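Local coordinates for spore coat polysaccharide biosynthesis protein SpsE (Bacillus subtilis, PDB 1VLI), which probably acts as an N-acylneuraminate-9-phosphate synthase-like enzyme in making the spore coat polysaccharide, at residues 117-129 and 139-153. Residues are numbered along the deposited sequence; the frame is centred on the assembly and turned at random.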
loop_
_atom_site.group_PDB
_atom_site.type_symbol
_atom_site.label_atom_id
_atom_site.label_comp_id
_atom_site.label_asym_id
_atom_site.label_seq_id
_atom_site.Cartn_x
_atom_site.Cartn_y
_atom_site.Cartn_z
ATOM N N PHE A 117 -15.309 -1.529 -1.508
ATOM C CA PHE A 117 -14.378 -2.489 -0.974
ATOM C C PHE A 117 -13.050 -2.368 -1.685
ATOM O O PHE A 117 -12.993 -2.337 -2.923
ATOM C CB PHE A 117 -14.920 -3.903 -1.165
ATOM C CG PHE A 117 -13.975 -4.989 -0.700
ATOM C CD1 PHE A 117 -14.021 -5.457 0.621
ATOM C CD2 PHE A 117 -13.031 -5.538 -1.570
ATOM C CE1 PHE A 117 -13.132 -6.461 1.055
ATOM C CE2 PHE A 117 -12.139 -6.529 -1.138
ATOM C CZ PHE A 117 -12.199 -6.994 0.171
ATOM N N LEU A 118 -11.987 -2.303 -0.882
ATOM C CA LEU A 118 -10.614 -2.294 -1.385
ATOM C C LEU A 118 -9.725 -3.240 -0.608
ATOM O O LEU A 118 -9.907 -3.448 0.591
ATOM C CB LEU A 118 -10.020 -0.891 -1.301
ATOM C CG LEU A 118 -10.639 0.201 -2.166
ATOM C CD1 LEU A 118 -9.977 1.471 -1.757
ATOM C CD2 LEU A 118 -10.420 -0.058 -3.638
ATOM N N SER A 119 -8.744 -3.806 -1.296
ATOM C CA SER A 119 -7.697 -4.559 -0.618
ATOM C C SER A 119 -6.314 -4.279 -1.239
ATOM O O SER A 119 -6.188 -3.527 -2.212
ATOM C CB SER A 119 -8.024 -6.047 -0.679
ATOM O OG SER A 119 -7.399 -6.718 0.380
ATOM N N THR A 120 -5.308 -4.963 -0.708
ATOM C CA THR A 120 -3.907 -4.797 -1.098
ATOM C C THR A 120 -3.360 -6.064 -1.728
ATOM O O THR A 120 -3.612 -7.171 -1.227
ATOM C CB THR A 120 -3.086 -4.499 0.172
ATOM O OG1 THR A 120 -3.691 -3.395 0.834
ATOM C CG2 THR A 120 -1.703 -4.009 -0.154
ATOM N N VAL A 121 -2.592 -5.900 -2.805
ATOM C CA VAL A 121 -1.873 -7.026 -3.403
ATOM C C VAL A 121 -0.362 -6.914 -3.224
ATOM O O VAL A 121 0.183 -5.810 -3.151
ATOM C CB VAL A 121 -2.257 -7.254 -4.880
ATOM C CG1 VAL A 121 -3.735 -7.487 -4.971
ATOM C CG2 VAL A 121 -1.880 -6.099 -5.739
ATOM N N CYS A 122 0.303 -8.062 -3.141
ATOM C CA CYS A 122 1.757 -8.097 -2.963
ATOM C C CYS A 122 2.528 -9.027 -3.913
ATOM O O CYS A 122 3.732 -9.186 -3.749
ATOM C CB CYS A 122 2.094 -8.486 -1.518
ATOM S SG CYS A 122 1.244 -9.997 -0.990
ATOM N N ASP A 123 1.834 -9.690 -4.838
ATOM C CA ASP A 123 2.474 -10.460 -5.888
ATOM C C ASP A 123 1.506 -10.759 -7.022
ATOM O O ASP A 123 0.321 -10.397 -6.960
ATOM C CB ASP A 123 3.104 -11.751 -5.360
ATOM C CG ASP A 123 2.234 -12.484 -4.361
ATOM O OD1 ASP A 123 1.048 -12.788 -4.666
ATOM O OD2 ASP A 123 2.689 -12.838 -3.244
ATOM N N GLU A 124 2.022 -11.413 -8.057
ATOM C CA GLU A 124 1.236 -11.775 -9.231
ATOM C C GLU A 124 -0.021 -12.595 -8.844
ATOM O O GLU A 124 -1.125 -12.321 -9.325
ATOM C CB GLU A 124 2.135 -12.497 -10.256
ATOM C CG GLU A 124 3.193 -11.610 -10.953
ATOM C CD GLU A 124 4.489 -11.277 -10.146
ATOM O OE1 GLU A 124 4.633 -11.662 -8.949
ATOM O OE2 GLU A 124 5.406 -10.614 -10.729
ATOM N N GLY A 125 0.144 -13.548 -7.928
ATOM C CA GLY A 125 -0.930 -14.440 -7.505
ATOM C C GLY A 125 -2.030 -13.808 -6.663
ATOM O O GLY A 125 -3.223 -14.113 -6.849
ATOM N N SER A 126 -1.647 -12.960 -5.708
ATOM C CA SER A 126 -2.624 -12.170 -4.950
ATOM C C SER A 126 -3.365 -11.224 -5.900
ATOM O O SER A 126 -4.590 -11.040 -5.793
ATOM C CB SER A 126 -1.963 -11.400 -3.806
ATOM O OG SER A 126 -0.843 -10.652 -4.264
ATOM N N ALA A 127 -2.627 -10.657 -6.853
ATOM C CA ALA A 127 -3.222 -9.809 -7.877
ATOM C C ALA A 127 -4.329 -10.546 -8.669
ATOM O O ALA A 127 -5.363 -9.980 -8.956
ATOM C CB ALA A 127 -2.158 -9.249 -8.807
ATOM N N ASP A 128 -4.103 -11.803 -8.992
ATOM C CA ASP A 128 -5.039 -12.554 -9.796
ATOM C C ASP A 128 -6.299 -12.872 -9.014
ATOM O O ASP A 128 -7.396 -12.881 -9.564
ATOM C CB ASP A 128 -4.415 -13.869 -10.198
ATOM C CG ASP A 128 -3.377 -13.724 -11.278
ATOM O OD1 ASP A 128 -3.264 -12.639 -11.881
ATOM O OD2 ASP A 128 -2.650 -14.675 -11.612
ATOM N N LEU A 129 -6.117 -13.204 -7.743
ATOM C CA LEU A 129 -7.216 -13.493 -6.864
ATOM C C LEU A 129 -8.120 -12.288 -6.715
ATOM O O LEU A 129 -9.333 -12.407 -6.935
ATOM C CB LEU A 129 -6.706 -14.053 -5.532
ATOM C CG LEU A 129 -6.225 -15.513 -5.673
ATOM C CD1 LEU A 129 -5.525 -16.031 -4.430
ATOM C CD2 LEU A 129 -7.403 -16.424 -6.050
ATOM N N LYS A 139 -4.317 -1.508 -4.400
ATOM C CA LYS A 139 -3.575 -0.813 -3.400
ATOM C C LYS A 139 -2.236 -1.562 -3.263
ATOM O O LYS A 139 -2.199 -2.768 -3.275
ATOM C CB LYS A 139 -4.383 -0.716 -2.088
ATOM C CG LYS A 139 -3.580 -0.114 -0.895
ATOM C CD LYS A 139 -3.593 1.414 -0.873
ATOM C CE LYS A 139 -2.640 1.995 0.172
ATOM N NZ LYS A 139 -1.190 1.906 -0.236
ATOM N N ILE A 140 -1.133 -0.830 -3.209
ATOM C CA ILE A 140 0.199 -1.422 -3.074
ATOM C C ILE A 140 0.810 -0.825 -1.798
ATOM O O ILE A 140 0.728 0.364 -1.599
ATOM C CB ILE A 140 1.068 -1.049 -4.291
ATOM C CG1 ILE A 140 0.383 -1.409 -5.632
ATOM C CG2 ILE A 140 2.507 -1.598 -4.131
ATOM C CD1 ILE A 140 0.355 -2.861 -5.965
ATOM N N ALA A 141 1.366 -1.665 -0.933
ATOM C CA ALA A 141 1.989 -1.229 0.309
ATOM C C ALA A 141 3.354 -0.581 0.017
ATOM O O ALA A 141 3.951 -0.796 -1.067
ATOM C CB ALA A 141 2.199 -2.463 1.258
ATOM N N SER A 142 3.869 0.128 1.023
ATOM C CA SER A 142 5.142 0.838 0.913
ATOM C C SER A 142 6.305 -0.067 0.526
ATOM O O SER A 142 7.123 0.315 -0.314
ATOM C CB SER A 142 5.476 1.570 2.220
ATOM O OG SER A 142 4.507 2.568 2.507
ATOM N N TYR A 143 6.379 -1.262 1.120
ATOM C CA TYR A 143 7.560 -2.132 0.930
ATOM C C TYR A 143 7.612 -2.793 -0.445
ATOM O O TYR A 143 8.666 -3.269 -0.861
ATOM C CB TYR A 143 7.705 -3.163 2.057
ATOM C CG TYR A 143 7.829 -2.528 3.418
ATOM C CD1 TYR A 143 8.601 -1.365 3.599
ATOM C CD2 TYR A 143 7.171 -3.065 4.528
ATOM C CE1 TYR A 143 8.721 -0.749 4.850
ATOM C CE2 TYR A 143 7.286 -2.458 5.799
ATOM C CZ TYR A 143 8.070 -1.302 5.946
ATOM O OH TYR A 143 8.202 -0.692 7.172
ATOM N N GLU A 144 6.486 -2.777 -1.151
ATOM C CA GLU A 144 6.437 -3.162 -2.554
ATOM C C GLU A 144 6.591 -1.990 -3.520
ATOM O O GLU A 144 6.309 -2.135 -4.714
ATOM C CB GLU A 144 5.121 -3.889 -2.864
ATOM C CG GLU A 144 5.086 -5.345 -2.419
ATOM C CD GLU A 144 5.117 -5.512 -0.915
ATOM O OE1 GLU A 144 4.281 -4.880 -0.248
ATOM O OE2 GLU A 144 5.959 -6.288 -0.400
ATOM N N ILE A 145 7.020 -0.824 -3.040
ATOM C CA ILE A 145 7.212 0.300 -3.956
ATOM C C ILE A 145 8.213 -0.010 -5.077
ATOM O O ILE A 145 8.174 0.607 -6.142
ATOM C CB ILE A 145 7.613 1.587 -3.217
ATOM C CG1 ILE A 145 7.410 2.780 -4.127
ATOM C CG2 ILE A 145 9.097 1.534 -2.660
ATOM C CD1 ILE A 145 7.456 4.110 -3.355
ATOM N N ASN A 146 9.084 -0.987 -4.855
ATOM C CA ASN A 146 10.135 -1.311 -5.822
ATOM C C ASN A 146 9.928 -2.687 -6.421
ATOM O O ASN A 146 10.829 -3.223 -7.054
ATOM C CB ASN A 146 11.540 -1.186 -5.178
ATOM C CG ASN A 146 11.831 -2.308 -4.189
ATOM O OD1 ASN A 146 10.899 -2.941 -3.667
ATOM N ND2 ASN A 146 13.126 -2.568 -3.919
ATOM N N HIS A 147 8.735 -3.253 -6.244
ATOM C CA HIS A 147 8.426 -4.524 -6.856
ATOM C C HIS A 147 7.948 -4.221 -8.251
ATOM O O HIS A 147 6.732 -4.302 -8.571
ATOM C CB HIS A 147 7.343 -5.262 -6.076
ATOM C CG HIS A 147 7.197 -6.695 -6.457
ATOM N ND1 HIS A 147 7.605 -7.192 -7.680
ATOM C CD2 HIS A 147 6.696 -7.747 -5.770
ATOM C CE1 HIS A 147 7.358 -8.488 -7.729
ATOM N NE2 HIS A 147 6.797 -8.849 -6.587
ATOM N N LEU A 148 8.915 -3.893 -9.092
ATOM C CA LEU A 148 8.650 -3.397 -10.431
ATOM C C LEU A 148 7.933 -4.418 -11.320
ATOM O O LEU A 148 7.010 -4.040 -12.036
ATOM C CB LEU A 148 9.930 -2.844 -11.082
ATOM C CG LEU A 148 10.709 -1.726 -10.343
ATOM C CD1 LEU A 148 11.660 -1.116 -11.337
ATOM C CD2 LEU A 148 9.827 -0.596 -9.709
ATOM N N PRO A 149 8.310 -5.695 -11.289
ATOM C CA PRO A 149 7.534 -6.703 -12.039
ATOM C C PRO A 149 6.065 -6.749 -11.581
ATOM O O PRO A 149 5.161 -6.825 -12.420
ATOM C CB PRO A 149 8.291 -8.005 -11.766
ATOM C CG PRO A 149 9.738 -7.530 -11.431
ATOM C CD PRO A 149 9.468 -6.310 -10.603
ATOM N N LEU A 150 5.827 -6.634 -10.273
ATOM C CA LEU A 150 4.465 -6.522 -9.771
ATOM C C LEU A 150 3.770 -5.255 -10.252
ATOM O O LEU A 150 2.605 -5.312 -10.657
ATOM C CB LEU A 150 4.409 -6.607 -8.245
ATOM C CG LEU A 150 3.021 -6.353 -7.626
ATOM C CD1 LEU A 150 1.955 -7.475 -8.017
ATOM C CD2 LEU A 150 3.105 -6.160 -6.133
ATOM N N LEU A 151 4.455 -4.111 -10.223
ATOM C CA LEU A 151 3.801 -2.871 -10.637
ATOM C C LEU A 151 3.394 -2.947 -12.106
ATOM O O LEU A 151 2.367 -2.431 -12.483
ATOM C CB LEU A 151 4.688 -1.631 -10.372
ATOM C CG LEU A 151 5.063 -1.363 -8.912
ATOM C CD1 LEU A 151 6.072 -0.215 -8.822
ATOM C CD2 LEU A 151 3.837 -1.087 -7.998
ATOM N N LYS A 152 4.229 -3.578 -12.926
ATOM C CA LYS A 152 4.007 -3.740 -14.358
ATOM C C LYS A 152 2.820 -4.677 -14.581
ATOM O O LYS A 152 1.979 -4.454 -15.443
ATOM C CB LYS A 152 5.276 -4.343 -14.950
ATOM C CG LYS A 152 5.476 -4.181 -16.439
ATOM C CD LYS A 152 6.666 -5.039 -16.914
ATOM C CE LYS A 152 7.115 -4.705 -18.353
ATOM N NZ LYS A 152 8.604 -4.478 -18.488
ATOM N N TYR A 153 2.764 -5.733 -13.788
ATOM C CA TYR A 153 1.780 -6.784 -13.965
ATOM C C TYR A 153 0.391 -6.251 -13.672
ATOM O O TYR A 153 -0.535 -6.461 -14.445
ATOM C CB TYR A 153 2.097 -7.912 -13.006
ATOM C CG TYR A 153 1.257 -9.136 -13.160
ATOM C CD1 TYR A 153 0.042 -9.258 -12.488
ATOM C CD2 TYR A 153 1.686 -10.192 -13.934
ATOM C CE1 TYR A 153 -0.723 -10.384 -12.589
ATOM C CE2 TYR A 153 0.923 -11.334 -14.049
ATOM C CZ TYR A 153 -0.286 -11.430 -13.373
ATOM O OH TYR A 153 -1.044 -12.586 -13.475
HETATM O O HOH W 1 1.553 -4.646 -1.313
HETATM O O HOH W 2 6.005 -11.538 -6.643
#
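Thr120 and Lys139 join their backbones in a single beta bridge, in which Val121 N donates to Lys139 O at 3.2 Å. The two side chains run alongside each other in a common direction; Thr120 OG1 stands beside its backbone N (chi1 -53°), which leaves CG2 anti to that N and resting on Lys139 O. Lys139 bends back so that NZ reaches Ile140 O from above the carbonyl plane; NZ also bonds to Ser164 OG. Beyond the bridge a water ties Val121 O to Ala141 N and Glu144 OE1, while OE2 of Glu144 pairs with Arg316 and Arg339. Packing is tight at Leu150, whose CD1 lies 3.5 Å from Asp123 C and CD2 against Cys122 C, just where Asp123 OD1 caps helix 124-131 through Ser126 N. Toward solvent the fit becomes more polar. Glu124 CG sits over one face of the Tyr153 ring, 3.8 Å from its centroid, and OE1 reaches His147 NE2 through a second water. On the solvent side, Tyr153 OH donates to the syn lone pair of Asp128 OD1 at 2.7 Å. The axes of 124-129 and 148-153 approach to 10.3 Å at 23°, as expected of successive beta-alpha units; the bridge, following strand 116-118, meets strand 138-140, consistent with closure of the NeuB-family TIM barrel.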